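Local coordinates for protein prolyl endopeptidase (Myxococcus xanthus, PDB 2BKL) that probably cleaves oligopeptides on the carboxyl side of proline, and more weakly of alanine, as a serine peptidase of the prolyl oligopeptidase family, at residues F242-R247 with K274-A279; D282-L287 with F298-A303; Y415-V420 with P431-H436. All blocks are in the same frame, centred on the assembly; numbering follows the deposited sequence.

Contact 1: residues F242-R247 with K274-A279; sequences FVYILR and KYEVHA
Tyr-244 reaches across from one strand to the backbone of the next sheet, where its OH accepts a hydrogen bond from Val-277 N at 2.9 Å with an N-H...O angle of 164°. The bond comes in at the ring edge, close to the ring plane, and Tyr-275 O lies at the same rim, 3.5 Å from Tyr-244 CE1. A water 2.7 Å from Tyr-244 OH also lies within hydrogen-bonding distance of Val-277 O and may donate to it. Tyrosine suits this place because its long flat ring spans the gap between the strands and delivers its hydroxyl to an N-H of the sheet-edge strand.

Phe-242 is the purely apolar counterpart. CG stands anti to the carbonyl carbon (chi1 -63°), which sends the ring across the gap at about a right angle to Val-277. Its CE1 meets Val-277 CG1 at 3.8 Å, and Ala-279 CB abuts the ring edge, 4.1 Å from CE2. The valine methyl and the small alanine give apolar surface to the ring, which also meets Phe-284 edge to face.

The strand axes run 9.2 Å apart, too far for pairing. Side chains packing between consecutive four-stranded antiparallel sheets are characteristic of neighbouring blades of a beta-propeller.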
loop_
_atom_site.group_PDB
_atom_site.type_symbol
_atom_site.label_atom_id
_atom_site.label_comp_id
_atom_site.label_asym_id
_atom_site.label_seq_id
_atom_site.Cartn_x
_atom_site.Cartn_y
_atom_site.Cartn_z
ATOM N N PHE A 242 14.926 9.635 -17.041
ATOM C CA PHE A 242 15.511 9.135 -15.799
ATOM C C PHE A 242 15.232 7.638 -15.615
ATOM O O PHE A 242 14.139 7.147 -15.939
ATOM C CB PHE A 242 14.915 9.874 -14.598
ATOM C CG PHE A 242 15.208 11.324 -14.596
ATOM C CD1 PHE A 242 16.429 11.783 -14.166
ATOM C CD2 PHE A 242 14.269 12.221 -15.043
ATOM C CE1 PHE A 242 16.721 13.146 -14.193
ATOM C CE2 PHE A 242 14.541 13.563 -15.095
ATOM C CZ PHE A 242 15.777 14.022 -14.672
ATOM N N VAL A 243 16.228 6.939 -15.095
ATOM C CA VAL A 243 16.089 5.556 -14.675
ATOM C C VAL A 243 16.596 5.445 -13.251
ATOM O O VAL A 243 17.715 5.858 -12.919
ATOM C CB VAL A 243 16.823 4.606 -15.608
ATOM C CG1 VAL A 243 16.851 3.183 -15.035
ATOM C CG2 VAL A 243 16.159 4.592 -16.997
ATOM N N TYR A 244 15.745 4.866 -12.412
ATOM C CA TYR A 244 16.028 4.609 -11.010
ATOM C C TYR A 244 16.319 3.134 -10.785
ATOM O O TYR A 244 15.610 2.288 -11.316
ATOM C CB TYR A 244 14.811 4.991 -10.177
ATOM C CG TYR A 244 14.400 6.454 -10.190
ATOM C CD1 TYR A 244 14.916 7.336 -9.271
ATOM C CD2 TYR A 244 13.454 6.911 -11.073
ATOM C CE1 TYR A 244 14.528 8.645 -9.250
ATOM C CE2 TYR A 244 13.062 8.243 -11.066
ATOM C CZ TYR A 244 13.598 9.092 -10.153
ATOM O OH TYR A 244 13.211 10.418 -10.121
ATOM N N ILE A 245 17.371 2.824 -10.034
ATOM C CA ILE A 245 17.571 1.490 -9.479
ATOM C C ILE A 245 17.243 1.604 -7.995
ATOM O O ILE A 245 17.990 2.245 -7.238
ATOM C CB ILE A 245 19.007 0.979 -9.724
ATOM C CG1 ILE A 245 19.311 0.923 -11.237
ATOM C CG2 ILE A 245 19.161 -0.384 -9.061
ATOM C CD1 ILE A 245 20.727 0.535 -11.553
ATOM N N LEU A 246 16.106 1.041 -7.610
ATOM C CA LEU A 246 15.586 1.146 -6.260
ATOM C C LEU A 246 16.062 -0.072 -5.459
ATOM O O LEU A 246 15.779 -1.206 -5.826
ATOM C CB LEU A 246 14.061 1.190 -6.270
ATOM C CG LEU A 246 13.447 2.303 -7.132
ATOM C CD1 LEU A 246 11.905 2.223 -7.126
ATOM C CD2 LEU A 246 13.888 3.668 -6.622
ATOM N N ARG A 247 16.844 0.149 -4.409
ATOM C CA ARG A 247 17.246 -0.912 -3.501
ATOM C C ARG A 247 16.335 -0.863 -2.280
ATOM O O ARG A 247 16.622 -0.206 -1.272
ATOM C CB ARG A 247 18.715 -0.787 -3.137
ATOM C CG ARG A 247 19.600 -1.212 -4.297
ATOM C CD ARG A 247 21.077 -1.261 -3.943
ATOM N NE ARG A 247 21.508 0.094 -3.718
ATOM C CZ ARG A 247 21.785 0.935 -4.699
ATOM N NH1 ARG A 247 21.695 0.520 -5.961
ATOM N NH2 ARG A 247 22.130 2.191 -4.414
ATOM N N LYS A 274 18.199 8.003 -0.431
ATOM C CA LYS A 274 17.297 7.994 -1.559
ATOM C C LYS A 274 17.233 9.342 -2.214
ATOM O O LYS A 274 17.439 10.372 -1.563
ATOM C CB LYS A 274 15.879 7.608 -1.136
ATOM C CG LYS A 274 15.771 6.222 -0.635
ATOM C CD LYS A 274 14.341 5.912 -0.168
ATOM C CE LYS A 274 14.074 6.567 1.168
ATOM N NZ LYS A 274 12.745 6.207 1.700
ATOM N N TYR A 275 16.885 9.322 -3.494
ATOM C CA TYR A 275 16.833 10.504 -4.337
ATOM C C TYR A 275 15.693 10.367 -5.333
ATOM O O TYR A 275 15.630 9.377 -6.062
ATOM C CB TYR A 275 18.126 10.699 -5.124
ATOM C CG TYR A 275 19.353 10.716 -4.294
ATOM C CD1 TYR A 275 19.942 9.529 -3.854
ATOM C CD2 TYR A 275 19.975 11.920 -3.965
ATOM C CE1 TYR A 275 21.112 9.556 -3.071
ATOM C CE2 TYR A 275 21.127 11.951 -3.189
ATOM C CZ TYR A 275 21.690 10.760 -2.736
ATOM O OH TYR A 275 22.835 10.775 -1.964
ATOM N N GLU A 276 14.821 11.367 -5.397
ATOM C CA GLU A 276 13.745 11.449 -6.384
ATOM C C GLU A 276 13.918 12.754 -7.134
ATOM O O GLU A 276 14.153 13.794 -6.523
ATOM C CB GLU A 276 12.402 11.438 -5.670
ATOM C CG GLU A 276 11.197 11.498 -6.588
ATOM C CD GLU A 276 9.900 11.688 -5.833
ATOM O OE1 GLU A 276 9.780 11.211 -4.684
ATOM O OE2 GLU A 276 8.983 12.322 -6.385
ATOM N N VAL A 277 13.802 12.718 -8.459
ATOM C CA VAL A 277 14.112 13.869 -9.287
ATOM C C VAL A 277 12.939 14.273 -10.177
ATOM O O VAL A 277 12.243 13.412 -10.760
ATOM C CB VAL A 277 15.323 13.597 -10.206
ATOM C CG1 VAL A 277 15.748 14.878 -10.910
ATOM C CG2 VAL A 277 16.431 12.988 -9.435
ATOM N N HIS A 278 12.693 15.576 -10.255
ATOM C CA HIS A 278 11.758 16.150 -11.221
ATOM C C HIS A 278 12.473 17.235 -11.993
ATOM O O HIS A 278 13.169 18.037 -11.406
ATOM C CB HIS A 278 10.534 16.685 -10.482
ATOM C CG HIS A 278 9.733 15.599 -9.834
ATOM N ND1 HIS A 278 9.049 14.648 -10.566
ATOM C CD2 HIS A 278 9.561 15.271 -8.532
ATOM C CE1 HIS A 278 8.479 13.787 -9.738
ATOM N NE2 HIS A 278 8.766 14.150 -8.498
ATOM N N ALA A 279 12.340 17.214 -13.313
ATOM C CA ALA A 279 12.947 18.218 -14.182
ATOM C C ALA A 279 11.908 19.182 -14.737
ATOM O O ALA A 279 10.853 18.768 -15.189
ATOM C CB ALA A 279 13.656 17.560 -15.313
HETATM O O HOH W 1 10.594 10.689 -10.716
#

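Contact 2: residues D282-L287 with F298-A303; sequences DRFYVL and FEVDPA
Phe-284 and Val-300 face each other as a hydrogen-bonded antiparallel pair: Phe-284 N gives to Val-300 O at 2.9 Å, and Val-300 N returns a bond to Phe-284 O at 2.8 Å. Val-286 and Phe-298 repeat the pair of hydrogen bonds, while Tyr-285 and Glu-299 form the non-hydrogen-bonded pair between them, with CA-H...O contacts alongside.

The charged group lies at the end of the ladder. Arg-283 is bent at chi2 and chi3 (-61° and -72°), folding its guanidinium back over the neighbouring strand. NE donates to Glu-299 OE2 at 2.7 Å, from the anti side of that oxygen, and NH2 adds a weak bond to the same atom; the carboxylate stands perpendicular to the guanidinium. A longer salt bridge runs from Arg-283 NH1 to Asp-301 OD2, 3.5 Å away. Arginine suits the place because one flat cation can serve two acids, and the network probably offsets the cost of burying Glu-299. Asp-301 OD1 also accepts from Ala-303 N, an Asx turn where the strand ends.

The face that carries Phe-284, Val-286, Phe-298 and Val-300 is apolar. Pro-302 CG sits over the Phe-284 ring, 3.9 Å from its centroid and 21° off the normal, a CH-pi contact for which the compact proline ring, whose CG hydrogens can point into the aromatic face, is well suited. Further along, Val-286 CG2 touches Val-300 CG2 at 3.7 Å, two beta-branched side chains suited to extended backbone.

This hairpin supplies the two middle strands of a four-stranded blade, with 275-280 beside 283-288 and 311-314 beside 296-300. Phe-284 packs on Val-277 and meets Trp-256 of the preceding sheet edge to face, whereas Tyr-285 and Leu-287 lean on strand 321-328 of the following one.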
loop_
_atom_site.group_PDB
_atom_site.type_symbol
_atom_site.label_atom_id
_atom_site.label_comp_id
_atom_site.label_asym_id
_atom_site.label_seq_id
_atom_site.Cartn_x
_atom_site.Cartn_y
_atom_site.Cartn_z
ATOM N N ASP A 282 14.789 22.830 -17.716
ATOM C CA ASP A 282 16.237 22.509 -17.710
ATOM C C ASP A 282 16.900 22.633 -16.343
ATOM O O ASP A 282 18.103 22.834 -16.217
ATOM C CB ASP A 282 17.005 23.343 -18.737
ATOM C CG ASP A 282 16.488 23.162 -20.132
ATOM O OD1 ASP A 282 16.392 22.022 -20.625
ATOM O OD2 ASP A 282 16.169 24.147 -20.833
ATOM N N ARG A 283 16.100 22.504 -15.288
ATOM C CA ARG A 283 16.663 22.364 -13.939
ATOM C C ARG A 283 16.105 21.090 -13.326
ATOM O O ARG A 283 14.990 20.708 -13.599
ATOM C CB ARG A 283 16.267 23.542 -13.052
ATOM C CG ARG A 283 16.461 24.896 -13.665
ATOM C CD ARG A 283 17.861 25.217 -14.029
ATOM N NE ARG A 283 18.695 25.454 -12.857
ATOM C CZ ARG A 283 19.960 25.826 -12.913
ATOM N NH1 ARG A 283 20.566 25.966 -14.081
ATOM N NH2 ARG A 283 20.635 26.028 -11.794
ATOM N N PHE A 284 16.903 20.407 -12.510
ATOM C CA PHE A 284 16.479 19.214 -11.804
ATOM C C PHE A 284 16.222 19.579 -10.353
ATOM O O PHE A 284 17.004 20.311 -9.737
ATOM C CB PHE A 284 17.576 18.129 -11.813
ATOM C CG PHE A 284 17.944 17.568 -13.162
ATOM C CD1 PHE A 284 17.228 17.807 -14.313
ATOM C CD2 PHE A 284 19.044 16.708 -13.234
ATOM C CE1 PHE A 284 17.612 17.217 -15.510
ATOM C CE2 PHE A 284 19.442 16.143 -14.449
ATOM C CZ PHE A 284 18.715 16.396 -15.566
ATOM N N TYR A 285 15.099 19.093 -9.815
ATOM C CA TYR A 285 14.727 19.266 -8.415
ATOM C C TYR A 285 14.829 17.906 -7.745
ATOM O O TYR A 285 14.124 16.991 -8.104
ATOM C CB TYR A 285 13.323 19.903 -8.285
ATOM C CG TYR A 285 13.314 21.262 -8.949
ATOM C CD1 TYR A 285 13.030 21.391 -10.302
ATOM C CD2 TYR A 285 13.689 22.398 -8.248
ATOM C CE1 TYR A 285 13.116 22.619 -10.942
ATOM C CE2 TYR A 285 13.768 23.655 -8.885
ATOM C CZ TYR A 285 13.472 23.745 -10.228
ATOM O OH TYR A 285 13.581 24.952 -10.859
ATOM N N VAL A 286 15.737 17.792 -6.793
ATOM C CA VAL A 286 16.100 16.511 -6.206
ATOM C C VAL A 286 15.663 16.494 -4.752
ATOM O O VAL A 286 16.182 17.265 -3.942
ATOM C CB VAL A 286 17.623 16.256 -6.285
ATOM C CG1 VAL A 286 17.992 14.935 -5.638
ATOM C CG2 VAL A 286 18.105 16.290 -7.709
ATOM N N LEU A 287 14.736 15.605 -4.437
ATOM C CA LEU A 287 14.278 15.381 -3.076
ATOM C C LEU A 287 15.076 14.241 -2.497
ATOM O O LEU A 287 15.106 13.148 -3.077
ATOM C CB LEU A 287 12.781 15.019 -3.074
ATOM C CG LEU A 287 12.187 14.553 -1.748
ATOM C CD1 LEU A 287 12.192 15.644 -0.675
ATOM C CD2 LEU A 287 10.770 14.012 -1.998
ATOM N N PHE A 298 17.296 19.903 -3.332
ATOM C CA PHE A 298 18.384 20.526 -4.090
ATOM C C PHE A 298 17.906 20.901 -5.501
ATOM O O PHE A 298 17.029 20.252 -6.087
ATOM C CB PHE A 298 19.563 19.552 -4.251
ATOM C CG PHE A 298 20.328 19.284 -2.998
ATOM C CD1 PHE A 298 21.370 20.118 -2.625
ATOM C CD2 PHE A 298 20.037 18.190 -2.197
ATOM C CE1 PHE A 298 22.093 19.876 -1.501
ATOM C CE2 PHE A 298 20.742 17.968 -1.043
ATOM C CZ PHE A 298 21.794 18.809 -0.695
ATOM N N GLU A 299 18.472 21.976 -6.037
ATOM C CA GLU A 299 18.370 22.325 -7.446
ATOM C C GLU A 299 19.679 21.920 -8.091
ATOM O O GLU A 299 20.748 22.250 -7.567
ATOM C CB GLU A 299 18.123 23.822 -7.643
ATOM C CG GLU A 299 17.987 24.241 -9.099
ATOM C CD GLU A 299 17.613 25.699 -9.280
ATOM O OE1 GLU A 299 17.085 26.348 -8.349
ATOM O OE2 GLU A 299 17.854 26.208 -10.379
ATOM N N VAL A 300 19.588 21.191 -9.197
ATOM C CA VAL A 300 20.763 20.699 -9.918
ATOM C C VAL A 300 20.714 21.186 -11.347
ATOM O O VAL A 300 19.670 21.120 -11.992
ATOM C CB VAL A 300 20.796 19.163 -9.892
ATOM C CG1 VAL A 300 22.015 18.621 -10.691
ATOM C CG2 VAL A 300 20.802 18.661 -8.459
ATOM N N ASP A 301 21.848 21.694 -11.832
ATOM C CA ASP A 301 22.015 22.129 -13.205
ATOM C C ASP A 301 22.491 20.920 -14.028
ATOM O O ASP A 301 23.519 20.364 -13.730
ATOM C CB ASP A 301 23.077 23.217 -13.195
ATOM C CG ASP A 301 23.285 23.842 -14.539
ATOM O OD1 ASP A 301 22.840 23.284 -15.568
ATOM O OD2 ASP A 301 23.875 24.937 -14.627
ATOM N N PRO A 302 21.717 20.462 -15.003
ATOM C CA PRO A 302 22.121 19.291 -15.801
ATOM C C PRO A 302 23.501 19.487 -16.463
ATOM O O PRO A 302 24.157 18.499 -16.734
ATOM C CB PRO A 302 21.034 19.199 -16.865
ATOM C CG PRO A 302 19.867 19.999 -16.315
ATOM C CD PRO A 302 20.412 21.012 -15.422
ATOM N N ALA A 303 23.876 20.727 -16.736
ATOM C CA ALA A 303 25.165 21.042 -17.349
ATOM C C ALA A 303 26.325 20.943 -16.380
ATOM O O ALA A 303 27.473 20.843 -16.829
ATOM C CB ALA A 303 25.127 22.434 -17.929
#

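Contact 3: residues Y415-V420 with P431-H436; sequences YQVEQV and PMFVVH
Glu-418 OE2 is gripped by two groups: His-436 NE2 across the pair, which donates at 2.7 Å with an N-H...O angle of 157°, and the hydroxyl of Tyr-521. The oxygen lies near the plane of the imidazole, whereas the carboxylate is turned almost perpendicular to the ring, and NE2 approaches on its anti side, somewhat out of the carboxylate plane. His-436 has CG in the crowded position between backbone N and carbonyl carbon (chi1 51°), which lays the ring along the sheet toward Glu-418. Buried histidine suits the place as a flat donor, and the nearby carboxylate would probably favour its protonated form. Gln-416 comes obliquely to the same ring with its extended chain, OE1 lying 3.3 Å from His-436 CE1.

The strands are the arms of a beta hairpin. Strand 415-423 forms one edge of the eight-stranded, mostly parallel sheet of the alpha/beta-hydrolase fold, and 429-437 is next to it, bonded on its other side to 477-481. Three hydrogen-bonded pairs hold the arms together, Gln-416 with His-436, Glu-418 with Val-434 and Val-420 with Met-432; the bond from Glu-418 N to Val-434 O, at 2.8 Å, is nearly straight.

On the face shared with Glu-418, Val-420 CG2 lies 3.9 Å from Met-432 CB, the two side chains running side by side. Flexible Met-432 then fits itself against Ala-512, Tyr-515 and Leu-516 of helix 503-518.

The opposite face carries Gln-419 beside Phe-433, amide and ring only 10° from parallel, with Gln-419 NE2 3.7 Å from Phe-433 CE1. That amide nitrogen donates to Asp-339 O, and the Phe-433 ring meets Phe-384.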
loop_
_atom_site.group_PDB
_atom_site.type_symbol
_atom_site.label_atom_id
_atom_site.label_comp_id
_atom_site.label_asym_id
_atom_site.label_seq_id
_atom_site.Cartn_x
_atom_site.Cartn_y
_atom_site.Cartn_z
ATOM N N TYR A 415 -18.683 11.483 16.745
ATOM C CA TYR A 415 -17.390 10.825 16.952
ATOM C C TYR A 415 -16.291 11.829 17.214
ATOM O O TYR A 415 -16.401 13.022 16.876
ATOM C CB TYR A 415 -16.986 9.991 15.714
ATOM C CG TYR A 415 -18.095 9.151 15.181
ATOM C CD1 TYR A 415 -18.505 8.024 15.835
ATOM C CD2 TYR A 415 -18.776 9.517 14.046
ATOM C CE1 TYR A 415 -19.562 7.258 15.367
ATOM C CE2 TYR A 415 -19.838 8.761 13.567
ATOM C CZ TYR A 415 -20.234 7.655 14.236
ATOM O OH TYR A 415 -21.310 6.907 13.786
ATOM N N GLN A 416 -15.236 11.348 17.854
ATOM C CA GLN A 416 -14.045 12.167 18.003
ATOM C C GLN A 416 -12.817 11.349 17.760
ATOM O O GLN A 416 -12.825 10.109 17.839
ATOM C CB GLN A 416 -13.965 12.835 19.354
ATOM C CG GLN A 416 -13.811 11.890 20.496
ATOM C CD GLN A 416 -13.795 12.579 21.854
ATOM O OE1 GLN A 416 -14.535 12.197 22.744
ATOM N NE2 GLN A 416 -12.942 13.588 22.009
ATOM N N VAL A 417 -11.753 12.069 17.464
ATOM C CA VAL A 417 -10.448 11.504 17.165
ATOM C C VAL A 417 -9.464 12.142 18.119
ATOM O O VAL A 417 -9.420 13.377 18.244
ATOM C CB VAL A 417 -9.981 11.843 15.736
ATOM C CG1 VAL A 417 -8.611 11.231 15.441
ATOM C CG2 VAL A 417 -11.033 11.415 14.693
ATOM N N GLU A 418 -8.759 11.302 18.863
ATOM C CA GLU A 418 -7.659 11.719 19.716
ATOM C C GLU A 418 -6.332 11.334 19.067
ATOM O O GLU A 418 -6.251 10.353 18.305
ATOM C CB GLU A 418 -7.736 10.987 21.053
ATOM C CG GLU A 418 -9.119 10.918 21.686
ATOM C CD GLU A 418 -9.004 10.246 23.015
ATOM O OE1 GLU A 418 -8.272 10.803 23.855
ATOM O OE2 GLU A 418 -9.575 9.150 23.196
ATOM N N GLN A 419 -5.294 12.095 19.368
ATOM C CA GLN A 419 -3.927 11.705 19.123
ATOM C C GLN A 419 -3.173 11.691 20.426
ATOM O O GLN A 419 -3.162 12.711 21.178
ATOM C CB GLN A 419 -3.221 12.609 18.130
ATOM C CG GLN A 419 -1.779 12.097 17.808
ATOM C CD GLN A 419 -1.067 12.870 16.727
ATOM O OE1 GLN A 419 -1.039 14.123 16.757
ATOM N NE2 GLN A 419 -0.510 12.150 15.775
ATOM N N VAL A 420 -2.598 10.532 20.711
ATOM C CA VAL A 420 -1.849 10.304 21.922
ATOM C C VAL A 420 -0.438 9.862 21.588
ATOM O O VAL A 420 -0.140 9.474 20.447
ATOM C CB VAL A 420 -2.548 9.247 22.808
ATOM C CG1 VAL A 420 -3.957 9.711 23.167
ATOM C CG2 VAL A 420 -2.572 7.858 22.152
ATOM N N PRO A 431 3.368 7.855 18.303
ATOM C CA PRO A 431 2.007 8.377 18.152
ATOM C C PRO A 431 0.970 7.303 17.894
ATOM O O PRO A 431 1.275 6.246 17.331
ATOM C CB PRO A 431 2.074 9.286 16.946
ATOM C CG PRO A 431 3.530 9.332 16.538
ATOM C CD PRO A 431 4.183 8.098 17.097
ATOM N N MET A 432 -0.256 7.582 18.299
ATOM C CA MET A 432 -1.395 6.720 18.006
ATOM C C MET A 432 -2.648 7.567 17.884
ATOM O O MET A 432 -2.874 8.484 18.702
ATOM C CB MET A 432 -1.563 5.642 19.088
ATOM C CG MET A 432 -2.757 4.758 18.859
ATOM S SD MET A 432 -2.680 3.194 19.814
ATOM C CE MET A 432 -2.476 3.761 21.454
ATOM N N PHE A 433 -3.474 7.297 16.875
ATOM C CA PHE A 433 -4.821 7.847 16.774
ATOM C C PHE A 433 -5.822 6.941 17.448
ATOM O O PHE A 433 -5.744 5.723 17.322
ATOM C CB PHE A 433 -5.232 8.030 15.310
ATOM C CG PHE A 433 -4.357 8.945 14.509
ATOM C CD1 PHE A 433 -4.396 10.317 14.714
ATOM C CD2 PHE A 433 -3.524 8.443 13.502
ATOM C CE1 PHE A 433 -3.596 11.180 13.958
ATOM C CE2 PHE A 433 -2.764 9.304 12.734
ATOM C CZ PHE A 433 -2.783 10.645 12.959
ATOM N N VAL A 434 -6.766 7.529 18.179
ATOM C CA VAL A 434 -7.811 6.778 18.851
ATOM C C VAL A 434 -9.143 7.389 18.491
ATOM O O VAL A 434 -9.362 8.587 18.703
ATOM C CB VAL A 434 -7.610 6.711 20.381
ATOM C CG1 VAL A 434 -8.638 5.753 20.986
ATOM C CG2 VAL A 434 -6.203 6.254 20.740
ATOM N N VAL A 435 -10.037 6.581 17.940
ATOM C CA VAL A 435 -11.308 7.067 17.391
ATOM C C VAL A 435 -12.450 6.358 18.095
ATOM O O VAL A 435 -12.442 5.143 18.293
ATOM C CB VAL A 435 -11.399 6.775 15.854
ATOM C CG1 VAL A 435 -12.625 7.439 15.263
ATOM C CG2 VAL A 435 -10.108 7.222 15.124
ATOM N N HIS A 436 -13.453 7.120 18.504
ATOM C CA HIS A 436 -14.593 6.550 19.209
ATOM C C HIS A 436 -15.741 7.543 19.254
ATOM O O HIS A 436 -15.571 8.724 18.991
ATOM C CB HIS A 436 -14.206 6.148 20.635
ATOM C CG HIS A 436 -13.520 7.238 21.382
ATOM N ND1 HIS A 436 -14.203 8.254 22.031
ATOM C CD2 HIS A 436 -12.208 7.479 21.592
ATOM C CE1 HIS A 436 -13.329 9.078 22.585
ATOM N NE2 HIS A 436 -12.114 8.629 22.332
#

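Contacts 1 and 2 adjoin, their centres 12 Å apart. Strand 275-280 belongs to contact 1 and strand 283-288 to contact 2, and they pair in one sheet, with His-278 O 2.7 Å from Tyr-285 N. Contact 1 thus joins two propeller sheets, and contact 2 knits the second together internally. Contact 3 stands apart in the hydrolase sheet, its centre about 36 Å from that of contact 1 and 41 Å from that of contact 2, with no touch. In contact 1 the Tyr-244 side chain is about 12 Å from the bound Z-Ala-Pro. The pocket takes residues from both domains, including Trp-249 and Ser-533, the latter probably the nucleophile.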